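Local atomic coordinates of 14 kDa fatty acid-binding protein (Schistosoma mansoni, PDB entry 1VYF), a protein that binds long-chain fatty acids such as oleic, arachidonic and palmitic acid inside a beta-barrel and may take part in their transport. Residues H16-D19 / A20-S23; L25-W29 / A30-I34. All coordinates share one frame; numbering follows the deposited sequence. Where two conformers were deposited one is given.

Contact 1. Residues H16-D19 / A20-S23; sequences HNFD and AVMS
F18 O accepts from two backbone donors of the next turn: V21 N at 3.0 Å, with a bent N-H...O angle of 135°, and M22 N at 3.2 Å, with a straighter one of 161°. One residue on, S23 N bonds to D19 O at 3.0 Å. A first torsion of -167°, with CG anti to the backbone N, sets the F18 ring beside V21, whose CG2 meets it obliquely, 4.0 Å from F18 CE1. N17 lays its amide against A20, with N17 OD1 3.6 Å from A20 CB. ND2 of that amide donates to T126 O on strand 125-133. N17 and A20 also touch V125 of the same strand.

This is the start of helix 18-24, the first helix of the helix-turn-helix lid of the fatty-acid binding protein barrel. F18 and V21 both pack on A127 of strand 125-133. The F18 ring makes a cation-pi contact with R129, an oleate-binding residue, and its side chain lies about 4 Å from the bound oleic acid.

M22 was modelled in two conformers. In one, the M22 side chain crosses that of D19 at about a right angle, with M22 SD 3.4 Å from D19 OD1; this contact is doubtful. The D19 carboxylate has firmer partners elsewhere. OD2 forms a salt bridge with R32, and OD1 takes a hydrogen bond from N36 ND2.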
ATOM      1  N   HIS A  16       4.957  11.813  -4.183  1.00 25.90           N
ATOM      2  CA  HIS A  16       4.357  13.027  -4.732  1.00 26.50           C
ATOM      3  C   HIS A  16       2.932  13.231  -4.245  1.00 26.76           C
ATOM      4  O   HIS A  16       2.069  12.367  -4.406  1.00 26.07           O
ATOM      5  CB  HIS A  16       4.344  12.931  -6.277  0.50 26.48           C
ATOM      6  CG  HIS A  16       3.614  14.051  -6.967  0.50 27.33           C
ATOM      7  ND1 HIS A  16       4.228  15.235  -7.325  0.50 28.81           N
ATOM      8  CD2 HIS A  16       2.328  14.159  -7.379  0.50 28.23           C
ATOM      9  CE1 HIS A  16       3.352  16.020  -7.928  0.50 28.18           C
ATOM     10  NE2 HIS A  16       2.186  15.402  -7.953  0.50 26.74           N
ATOM     11  N   ASN A  17       2.691  14.378  -3.627  1.00 26.71           N
ATOM     12  CA  ASN A  17       1.351  14.753  -3.144  1.00 26.49           C
ATOM     13  C   ASN A  17       0.757  13.922  -1.995  1.00 26.26           C
ATOM     14  O   ASN A  17      -0.468  13.902  -1.826  1.00 26.34           O
ATOM     15  CB  ASN A  17       0.348  14.859  -4.310  1.00 27.34           C
ATOM     16  CG  ASN A  17      -0.784  15.865  -4.031  1.00 28.36           C
ATOM     17  OD1 ASN A  17      -0.538  16.911  -3.448  1.00 30.01           O
ATOM     18  ND2 ASN A  17      -2.007  15.539  -4.430  1.00 27.18           N
ATOM     19  N   PHE A  18       1.605  13.269  -1.215  1.00 25.93           N
ATOM     20  CA  PHE A  18       1.126  12.356  -0.175  1.00 27.45           C
ATOM     21  C   PHE A  18       0.520  13.090   1.022  1.00 28.85           C
ATOM     22  O   PHE A  18      -0.434  12.584   1.619  1.00 28.14           O
ATOM     23  CB  PHE A  18       2.254  11.429   0.278  1.00 27.22           C
ATOM     24  CG  PHE A  18       1.812  10.225   1.121  1.00 27.51           C
ATOM     25  CD1 PHE A  18       0.756   9.406   0.739  1.00 31.38           C
ATOM     26  CD2 PHE A  18       2.479   9.919   2.275  1.00 30.00           C
ATOM     27  CE1 PHE A  18       0.381   8.294   1.513  1.00 29.53           C
ATOM     28  CE2 PHE A  18       2.107   8.808   3.053  1.00 32.32           C
ATOM     29  CZ  PHE A  18       1.048   7.999   2.643  1.00 31.07           C
ATOM     30  N   ASP A  19       1.026  14.271   1.367  1.00 28.92           N
ATOM     31  CA  ASP A  19       0.411  14.996   2.479  1.00 31.34           C
ATOM     32  C   ASP A  19      -1.053  15.362   2.226  1.00 31.50           C
ATOM     33  O   ASP A  19      -1.863  15.345   3.155  1.00 31.83           O
ATOM     34  CB  ASP A  19       1.201  16.216   2.890  1.00 31.33           C
ATOM     35  CG  ASP A  19       0.738  16.762   4.238  1.00 34.73           C
ATOM     36  OD1 ASP A  19       1.037  16.106   5.255  1.00 34.09           O
ATOM     37  OD2 ASP A  19       0.053  17.820   4.361  1.00 37.05           O
ATOM     38  N   ALA A  20      -1.403  15.678   0.985  1.00 31.40           N
ATOM     39  CA  ALA A  20      -2.798  15.961   0.630  1.00 31.43           C
ATOM     40  C   ALA A  20      -3.712  14.761   0.954  1.00 32.63           C
ATOM     41  O   ALA A  20      -4.894  14.939   1.309  1.00 33.20           O
ATOM     42  CB  ALA A  20      -2.907  16.306  -0.845  1.00 31.63           C
ATOM     43  N   VAL A  21      -3.199  13.543   0.831  1.00 32.52           N
ATOM     44  CA  VAL A  21      -4.084  12.390   1.066  1.00 32.95           C
ATOM     45  C   VAL A  21      -4.176  12.052   2.523  1.00 32.51           C
ATOM     46  O   VAL A  21      -5.258  11.721   2.993  1.00 33.48           O
ATOM     47  CB  VAL A  21      -3.846  11.084   0.217  1.00 33.49           C
ATOM     48  CG1 VAL A  21      -3.268  11.324  -1.144  1.00 33.35           C
ATOM     49  CG2 VAL A  21      -3.165   9.965   1.016  1.00 34.77           C
ATOM     50  N   MET A  22      -3.103  12.168   3.283  1.00 32.86           N
ATOM     51  CA  MET A  22      -3.298  11.849   4.702  1.00 33.57           C
ATOM     52  C   MET A  22      -4.013  12.917   5.454  1.00 33.93           C
ATOM     53  O   MET A  22      -4.578  12.636   6.473  1.00 33.39           O
ATOM     54  CB  MET A  22      -2.093  11.313   5.452  0.50 33.33           C
ATOM     55  CG  MET A  22      -0.869  11.484   4.823  0.50 31.35           C
ATOM     56  SD  MET A  22      -0.455  13.041   5.295  0.50 29.45           S
ATOM     57  CE  MET A  22       1.457  12.586   5.490  0.50 26.09           C
ATOM     58  N   SER A  23      -3.847  14.148   4.992  1.00 35.48           N
ATOM     59  CA  SER A  23      -4.536  15.282   5.557  1.00 36.53           C
ATOM     60  C   SER A  23      -6.033  15.046   5.398  1.00 36.72           C
ATOM     61  O   SER A  23      -6.813  15.201   6.356  1.00 37.40           O
ATOM     62  CB  SER A  23      -4.098  16.564   4.840  1.00 35.70           C
ATOM     63  OG  SER A  23      -4.585  17.686   5.552  1.00 40.39           O
TER

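Contact 2. Residues L25-W29 / A30-I34; sequences LGVSW and ATRQI
S28 is the N-cap of helix 29-35, and its OG accepts from T31 N at 3.1 Å with an N-H...O angle of 163°. OG lies between the backbone N and the carbonyl carbon of S28, a first torsion of 77° that brings it within reach of T31 N. T31 OG1 may add a weak bond to the same OG. R32 N bonds to S28 O at 2.8 Å. W29 O is gripped twice by Q33, by the backbone N at 3.0 Å and by side-chain NE2 at 3.2 Å. The two donors come from opposite faces of the carbonyl plane, and the bond from NE2 lies in the Q33 amide plane.

Stacking uses the same glutamine. Its amide lies over one face of the W29 indole, the planes 16° apart, with NE2 over the centre of the ring system. CG of Q33 makes a CH-pi contact with the five-membered ring. R32 meets the indole differently: NH1 comes to the edge, 3.6 Å from W29 CE3, and the guanidinium plane is almost perpendicular to the ring.

One water bridges V27 O, at 2.6 Å, and R32 NH1, at 2.8 Å. NH2 of R32 is taken by D19.

Apolar packing is small. V27 CG1 rests 3.7 Å from T31 CB, the two side chains crossing at about a right angle.

G26, with positive phi, closes helix 18-24 in a Schellman motif, and the turn leads straight into the cap. R32 packs beside S23 of that helix. T31 and L25 touch the bound oleic acid, while V27 and L25 also reach barrel loops, at D78, R80 and N103.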
ATOM      1  N   LEU A  25      -7.526  12.147   4.945  1.00 34.98           N
ATOM      2  CA  LEU A  25      -7.884  10.978   5.750  1.00 35.36           C
ATOM      3  C   LEU A  25      -8.038  11.248   7.240  1.00 36.11           C
ATOM      4  O   LEU A  25      -8.456  10.348   7.997  1.00 36.83           O
ATOM      5  CB  LEU A  25      -6.837   9.864   5.563  1.00 34.75           C
ATOM      6  CG  LEU A  25      -6.825   9.219   4.184  1.00 33.51           C
ATOM      7  CD1 LEU A  25      -5.622   8.269   4.033  1.00 31.65           C
ATOM      8  CD2 LEU A  25      -8.133   8.508   3.895  1.00 32.62           C
ATOM      9  N   GLY A  26      -7.631  12.440   7.662  1.00 36.03           N
ATOM     10  CA  GLY A  26      -7.736  12.875   9.039  1.00 36.22           C
ATOM     11  C   GLY A  26      -6.580  12.423   9.913  1.00 36.26           C
ATOM     12  O   GLY A  26      -6.723  12.426  11.151  1.00 36.21           O
ATOM     13  N   VAL A  27      -5.463  12.001   9.302  1.00 35.04           N
ATOM     14  CA  VAL A  27      -4.314  11.515  10.038  1.00 35.07           C
ATOM     15  C   VAL A  27      -3.719  12.617  10.894  1.00 35.03           C
ATOM     16  O   VAL A  27      -3.609  13.764  10.463  1.00 35.54           O
ATOM     17  CB  VAL A  27      -3.209  10.929   9.098  1.00 35.13           C
ATOM     18  CG1 VAL A  27      -2.008  10.431   9.895  1.00 33.76           C
ATOM     19  CG2 VAL A  27      -3.778   9.790   8.270  1.00 36.54           C
ATOM     20  N   SER A  28      -3.300  12.270  12.104  1.00 34.81           N
ATOM     21  CA  SER A  28      -2.832  13.254  13.040  1.00 34.88           C
ATOM     22  C   SER A  28      -1.621  13.975  12.459  1.00 35.45           C
ATOM     23  O   SER A  28      -0.887  13.423  11.624  1.00 33.80           O
ATOM     24  CB  SER A  28      -2.463  12.606  14.373  1.00 35.23           C
ATOM     25  OG  SER A  28      -1.208  11.960  14.291  1.00 33.06           O
ATOM     26  N   TRP A  29      -1.430  15.209  12.897  1.00 35.38           N
ATOM     27  CA  TRP A  29      -0.263  15.984  12.529  1.00 36.14           C
ATOM     28  C   TRP A  29       1.033  15.208  12.711  1.00 36.07           C
ATOM     29  O   TRP A  29       1.852  15.168  11.791  1.00 35.26           O
ATOM     30  CB  TRP A  29      -0.185  17.292  13.340  1.00 37.13           C
ATOM     31  CG  TRP A  29       1.037  18.066  13.015  1.00 38.11           C
ATOM     32  CD1 TRP A  29       2.156  18.187  13.768  1.00 39.79           C
ATOM     33  CD2 TRP A  29       1.272  18.808  11.823  1.00 39.63           C
ATOM     34  NE1 TRP A  29       3.078  18.987  13.129  1.00 41.31           N
ATOM     35  CE2 TRP A  29       2.562  19.373  11.927  1.00 41.09           C
ATOM     36  CE3 TRP A  29       0.521  19.057  10.671  1.00 43.00           C
ATOM     37  CZ2 TRP A  29       3.117  20.161  10.929  1.00 42.73           C
ATOM     38  CZ3 TRP A  29       1.068  19.855   9.679  1.00 45.11           C
ATOM     39  CH2 TRP A  29       2.356  20.393   9.814  1.00 45.11           C
ATOM     40  N   ALA A  30       1.239  14.618  13.897  1.00 36.00           N
ATOM     41  CA  ALA A  30       2.507  13.956  14.206  1.00 35.65           C
ATOM     42  C   ALA A  30       2.736  12.698  13.359  1.00 35.01           C
ATOM     43  O   ALA A  30       3.853  12.437  12.930  1.00 35.56           O
ATOM     44  CB  ALA A  30       2.615  13.620  15.715  1.00 36.50           C
ATOM     45  N   THR A  31       1.689  11.906  13.124  1.00 33.72           N
ATOM     46  CA  THR A  31       1.816  10.739  12.259  1.00 33.25           C
ATOM     47  C   THR A  31       2.020  11.157  10.790  1.00 33.02           C
ATOM     48  O   THR A  31       2.713  10.461  10.031  1.00 32.76           O
ATOM     49  CB  THR A  31       0.606   9.804  12.377  1.00 33.55           C
ATOM     50  OG1 THR A  31       0.527   9.307  13.717  1.00 35.45           O
ATOM     51  CG2 THR A  31       0.830   8.556  11.519  1.00 33.09           C
ATOM     52  N   ARG A  32       1.400  12.266  10.396  1.00 31.94           N
ATOM     53  CA  ARG A  32       1.579  12.819   9.052  1.00 33.35           C
ATOM     54  C   ARG A  32       3.049  13.160   8.829  1.00 34.01           C
ATOM     55  O   ARG A  32       3.622  12.819   7.773  1.00 33.93           O
ATOM     56  CB  ARG A  32       0.688  14.046   8.827  1.00 33.33           C
ATOM     57  CG  ARG A  32      -0.669  13.693   8.323  1.00 33.96           C
ATOM     58  CD  ARG A  32      -1.678  14.835   8.318  1.00 34.76           C
ATOM     59  NE  ARG A  32      -1.245  15.911   7.430  1.00 34.52           N
ATOM     60  CZ  ARG A  32      -1.442  17.200   7.672  1.00 37.99           C
ATOM     61  NH1 ARG A  32      -2.101  17.596   8.751  1.00 38.97           N
ATOM     62  NH2 ARG A  32      -0.996  18.108   6.813  1.00 38.84           N
ATOM     63  N   GLN A  33       3.692  13.772   9.826  1.00 35.24           N
ATOM     64  CA  GLN A  33       5.093  14.161   9.660  1.00 35.81           C
ATOM     65  C   GLN A  33       5.977  12.929   9.482  1.00 36.07           C
ATOM     66  O   GLN A  33       6.890  12.944   8.642  1.00 35.70           O
ATOM     67  CB  GLN A  33       5.631  15.020  10.813  1.00 36.27           C
ATOM     68  CG  GLN A  33       4.934  16.400  11.036  1.00 39.34           C
ATOM     69  CD  GLN A  33       4.443  17.110   9.765  1.00 42.93           C
ATOM     70  OE1 GLN A  33       5.236  17.686   9.022  1.00 45.99           O
ATOM     71  NE2 GLN A  33       3.142  17.075   9.529  1.00 45.03           N
ATOM     72  N   ILE A  34       5.737  11.891  10.289  1.00 35.29           N
ATOM     73  CA  ILE A  34       6.401  10.594  10.132  1.00 35.04           C
ATOM     74  C   ILE A  34       6.144  10.028   8.738  1.00 34.41           C
ATOM     75  O   ILE A  34       7.086   9.600   8.068  1.00 35.14           O
ATOM     76  CB  ILE A  34       5.969   9.565  11.238  1.00 35.47           C
ATOM     77  CG1 ILE A  34       6.452  10.019  12.620  1.00 36.57           C
ATOM     78  CG2 ILE A  34       6.539   8.151  10.965  1.00 37.02           C
ATOM     79  CD1 ILE A  34       5.622   9.428  13.768  1.00 36.87           C
TER
HETATM   80  O   HOH W   1      -3.956  16.311  10.459  1.00 45.25           O

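Contacts 1 and 2 follow each other along the chain. Contact 1 lies on helix 18-24; contact 2 spans the turn after it and helix 29-35. Their centres are 10 Å apart. Contact 1 is partly buried. Its F18 and V21 pack on strand 125-133, and F18 lies near the ligand. Contact 2 lies at the surface and relies more on capping bonds and amide-indole stacking. The helices are joined by a salt bridge from D19 OD2 to R32 NH2, 2.7 Å long, and by a probable backbone hydrogen bond from V27 N to M22 O. Oleic acid lies near both contacts, at F18 in one and T31 in the other.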